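Local coordinates for protein 6-aminohexanoate-cyclic-dimer hydrolase (PDB 3A2Q) that hydrolyses the cyclic dimer of 6-aminohexanoate, a nylon-6 by-product, to the linear dimer, and belongs to the amidase family, at residues 158-171 with 209-221. The protein carries 1 engineered substitution. Residues are numbered along the deposited sequence; the frame is centred on the assembly and turned at random.
Sequences VAAALSPVAHGNDA and AAHEGLFARSVRD. With ACA (6-aminohexanoic acid), chain C.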
# COMPACT_ATOMS: atom_id res chain seq x y z
N VAL A 158 0.08 10.45 5.24
CA VAL A 158 1.38 10.91 4.78
C VAL A 158 1.25 12.11 3.85
O VAL A 158 2.07 13.03 3.89
CB VAL A 158 2.14 9.76 4.05
CG1 VAL A 158 3.46 10.29 3.49
CG2 VAL A 158 2.40 8.62 5.03
N ALA A 159 0.21 12.13 3.03
CA ALA A 159 -0.01 13.23 2.10
C ALA A 159 -0.31 14.53 2.86
O ALA A 159 -0.00 15.62 2.39
CB ALA A 159 -1.16 12.90 1.16
N ALA A 160 -0.91 14.39 4.05
CA ALA A 160 -1.26 15.55 4.87
C ALA A 160 -0.24 15.82 5.97
O ALA A 160 -0.49 16.60 6.89
CB ALA A 160 -2.63 15.34 5.49
N ALA A 161 0.90 15.15 5.89
CA ALA A 161 1.98 15.32 6.85
C ALA A 161 1.65 14.95 8.30
O ALA A 161 2.22 15.51 9.23
CB ALA A 161 2.51 16.75 6.79
N LEU A 162 0.73 14.00 8.49
CA LEU A 162 0.39 13.58 9.85
C LEU A 162 1.53 12.70 10.35
O LEU A 162 1.64 12.40 11.54
CB LEU A 162 -0.93 12.81 9.86
CG LEU A 162 -2.12 13.47 9.15
CD1 LEU A 162 -3.39 12.70 9.47
CD2 LEU A 162 -2.25 14.92 9.58
N SER A 163 2.39 12.31 9.41
CA SER A 163 3.57 11.48 9.67
C SER A 163 4.37 11.44 8.37
O SER A 163 3.79 11.51 7.29
CB SER A 163 3.19 10.06 10.09
OG SER A 163 2.73 10.03 11.43
N PRO A 164 5.70 11.33 8.46
CA PRO A 164 6.52 11.29 7.24
C PRO A 164 6.51 9.93 6.55
O PRO A 164 6.83 9.83 5.36
CB PRO A 164 7.91 11.67 7.75
CG PRO A 164 7.91 11.15 9.16
CD PRO A 164 6.54 11.49 9.67
N VAL A 165 6.14 8.89 7.29
CA VAL A 165 6.09 7.54 6.76
C VAL A 165 4.96 6.75 7.42
O VAL A 165 4.52 7.09 8.51
CB VAL A 165 7.41 6.78 7.01
CG1 VAL A 165 8.58 7.55 6.40
CG2 VAL A 165 7.63 6.59 8.49
N ALA A 166 4.50 5.70 6.75
CA ALA A 166 3.43 4.89 7.29
C ALA A 166 3.44 3.50 6.68
O ALA A 166 4.04 3.26 5.63
CB ALA A 166 2.09 5.55 7.02
N HIS A 167 2.76 2.59 7.36
CA HIS A 167 2.65 1.21 6.93
C HIS A 167 1.30 0.95 6.25
O HIS A 167 0.35 1.73 6.40
CB HIS A 167 2.80 0.28 8.15
CG HIS A 167 2.11 -1.05 7.99
ND1 HIS A 167 0.75 -1.20 8.13
CD2 HIS A 167 2.60 -2.27 7.68
CE1 HIS A 167 0.43 -2.46 7.91
NE2 HIS A 167 1.53 -3.13 7.63
N GLY A 168 1.25 -0.14 5.50
CA GLY A 168 0.04 -0.54 4.81
C GLY A 168 0.31 -1.89 4.20
O GLY A 168 1.42 -2.41 4.32
N ASN A 169 -0.69 -2.51 3.59
CA ASN A 169 -0.45 -3.78 2.92
C ASN A 169 -1.04 -3.69 1.53
O ASN A 169 -1.83 -2.78 1.24
CB ASN A 169 -0.98 -4.99 3.70
CG ASN A 169 -2.13 -4.66 4.60
OD1 ASN A 169 -3.23 -4.36 4.13
ND2 ASN A 169 -1.90 -4.72 5.91
N ASP A 170 -0.67 -4.64 0.69
CA ASP A 170 -1.05 -4.59 -0.71
C ASP A 170 -1.31 -6.00 -1.27
O ASP A 170 -0.38 -6.80 -1.40
CB ASP A 170 0.14 -3.91 -1.42
CG ASP A 170 -0.14 -3.54 -2.85
OD1 ASP A 170 -0.62 -4.40 -3.61
OD2 ASP A 170 0.16 -2.38 -3.22
N ALA A 171 -2.56 -6.29 -1.61
CA ALA A 171 -2.94 -7.59 -2.16
C ALA A 171 -3.36 -7.47 -3.62
O ALA A 171 -3.31 -8.45 -4.37
CB ALA A 171 -4.07 -8.20 -1.34
N ALA A 209 -0.28 -13.31 -2.28
CA ALA A 209 -0.60 -12.09 -3.01
C ALA A 209 -0.56 -10.85 -2.12
O ALA A 209 -0.27 -9.75 -2.61
CB ALA A 209 -1.98 -12.21 -3.67
N ALA A 210 -0.86 -11.01 -0.83
CA ALA A 210 -0.85 -9.88 0.10
C ALA A 210 0.56 -9.60 0.63
O ALA A 210 1.17 -10.46 1.26
CB ALA A 210 -1.80 -10.14 1.26
N HIS A 211 1.07 -8.40 0.36
CA HIS A 211 2.41 -7.98 0.78
C HIS A 211 2.31 -6.79 1.73
O HIS A 211 1.45 -5.93 1.54
CB HIS A 211 3.24 -7.45 -0.40
CG HIS A 211 3.43 -8.39 -1.54
ND1 HIS A 211 2.38 -8.97 -2.23
CD2 HIS A 211 4.56 -8.73 -2.22
CE1 HIS A 211 2.85 -9.62 -3.29
NE2 HIS A 211 4.17 -9.48 -3.31
N GLU A 212 3.19 -6.73 2.73
CA GLU A 212 3.20 -5.55 3.60
C GLU A 212 3.97 -4.53 2.77
O GLU A 212 4.92 -4.88 2.06
CB GLU A 212 3.94 -5.82 4.92
CG GLU A 212 3.28 -6.88 5.79
CD GLU A 212 1.78 -6.69 5.90
OE1 GLU A 212 1.03 -7.60 5.50
OE2 GLU A 212 1.34 -5.62 6.40
N GLY A 213 3.55 -3.27 2.85
CA GLY A 213 4.19 -2.22 2.06
C GLY A 213 4.55 -0.97 2.84
O GLY A 213 4.29 -0.88 4.04
N LEU A 214 5.10 0.01 2.13
CA LEU A 214 5.58 1.25 2.75
C LEU A 214 5.16 2.53 2.04
O LEU A 214 5.08 2.57 0.81
CB LEU A 214 7.10 1.20 2.82
CG LEU A 214 7.69 -0.08 3.43
CD1 LEU A 214 9.17 -0.17 3.10
CD2 LEU A 214 7.45 -0.08 4.93
N PHE A 215 4.92 3.57 2.85
CA PHE A 215 4.52 4.89 2.38
C PHE A 215 5.55 5.93 2.84
O PHE A 215 6.01 5.86 3.98
CB PHE A 215 3.18 5.31 2.99
CG PHE A 215 1.99 4.66 2.36
CD1 PHE A 215 1.53 5.08 1.11
CD2 PHE A 215 1.30 3.65 3.02
CE1 PHE A 215 0.39 4.50 0.54
CE2 PHE A 215 0.17 3.06 2.46
CZ PHE A 215 -0.29 3.49 1.22
N ALA A 216 5.86 6.88 1.97
CA ALA A 216 6.79 7.97 2.28
C ALA A 216 6.69 9.05 1.20
O ALA A 216 5.97 8.89 0.22
CB ALA A 216 8.23 7.44 2.36
N ARG A 217 7.40 10.16 1.39
CA ARG A 217 7.37 11.23 0.40
C ARG A 217 8.71 11.35 -0.34
O ARG A 217 8.86 12.19 -1.23
CB ARG A 217 6.99 12.57 1.05
CG ARG A 217 5.55 12.62 1.55
CD ARG A 217 5.13 14.05 1.86
NE ARG A 217 5.99 14.65 2.88
CZ ARG A 217 5.85 14.45 4.19
NH1 ARG A 217 4.88 13.68 4.66
NH2 ARG A 217 6.71 15.02 5.02
N SER A 218 9.68 10.51 0.02
CA SER A 218 10.97 10.53 -0.65
C SER A 218 11.44 9.10 -0.90
O SER A 218 11.08 8.18 -0.16
CB SER A 218 12.02 11.27 0.19
OG SER A 218 12.35 10.53 1.36
N VAL A 219 12.26 8.92 -1.93
CA VAL A 219 12.75 7.59 -2.24
C VAL A 219 13.75 7.11 -1.19
O VAL A 219 13.83 5.92 -0.90
CB VAL A 219 13.40 7.56 -3.65
CG1 VAL A 219 13.93 6.16 -3.95
CG2 VAL A 219 12.36 7.96 -4.70
N ARG A 220 14.50 8.04 -0.60
CA ARG A 220 15.47 7.64 0.41
C ARG A 220 14.77 7.11 1.66
O ARG A 220 15.28 6.21 2.33
CB ARG A 220 16.42 8.79 0.75
CG ARG A 220 15.79 9.96 1.49
CD ARG A 220 16.85 11.03 1.75
NE ARG A 220 16.36 12.11 2.60
CZ ARG A 220 17.11 13.13 3.02
NH1 ARG A 220 18.38 13.21 2.66
NH2 ARG A 220 16.59 14.06 3.80
N ASP A 221 13.60 7.66 1.97
CA ASP A 221 12.84 7.21 3.13
C ASP A 221 12.40 5.75 2.93
O ASP A 221 12.40 4.97 3.88
CB ASP A 221 11.61 8.09 3.34
CG ASP A 221 11.86 9.24 4.30
OD1 ASP A 221 13.03 9.49 4.67
OD2 ASP A 221 10.87 9.90 4.69
C ACA C . -6.18 -4.74 -1.10
O ACA C . -5.15 -5.07 -1.69
C2 ACA C . -7.33 -4.09 -1.86
C3 ACA C . -7.93 -5.01 -2.93
C4 ACA C . -8.96 -5.98 -2.37
C5 ACA C . -8.99 -7.28 -3.17
C6 ACA C . -9.80 -8.38 -2.49
N ACA C . -9.00 -9.18 -1.57
O HOH W 1 8.65 11.05 3.80
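His-167 NE2 donates to Glu-212 OE2 at 2.8 Å, and the imidazole and carboxylate planes, 14° apart, are nearly coplanar, with the oxygen close to the ring plane. The Glu-212 chain, bent at chi2 (-46°), brings this oxygen back over the neighbouring strand. Asn-169 extends beside Glu-212, their amide and carboxylate planes steeply inclined; its ND2 gives OE2 a second, weak bond of 3.4 Å, while its OD1 accepts from Lys-72 of the charge relay system, assigned by similarity. An alanine here in place of Glu-212 would probably leave His-167 NE2 without its carboxylate acceptor and open a gap beside Asn-169. On the other face of the sheet, Phe-215 turns its ring edge to Ala-166 O and sets CB 4.0 Å from Val-158 CG2; Gly-168 CA lies at the same ring's edge, 4.3 Å from CE2. The Arg-217 chain runs counter to Val-158, and the bend at chi3 (-59°) carries NH1 to Val-158 O, 3.0 Å away on an in-plane lone pair. That oxygen also accepts from Ala-161 N in the Schellman motif closing helix 152-159. One water joins Pro-164 O and Arg-217 N, beside the strand ends, to Asp-221 OD2 in the following helix, which also accepts from Ala-10 N. Antiparallel pairing includes Gly-213 N to Gly-168 O at 2.7 Å. Past it, Ala-171 N donates to the bound 6-aminohexanoic acid O at 2.9 Å. Within the mixed sheet, strand 165-170 lies between strands 68-72 and 211-216, the latter bordered in turn by 185-188; helix 219-229 packs on Val-165, Leu-214 and Ala-216.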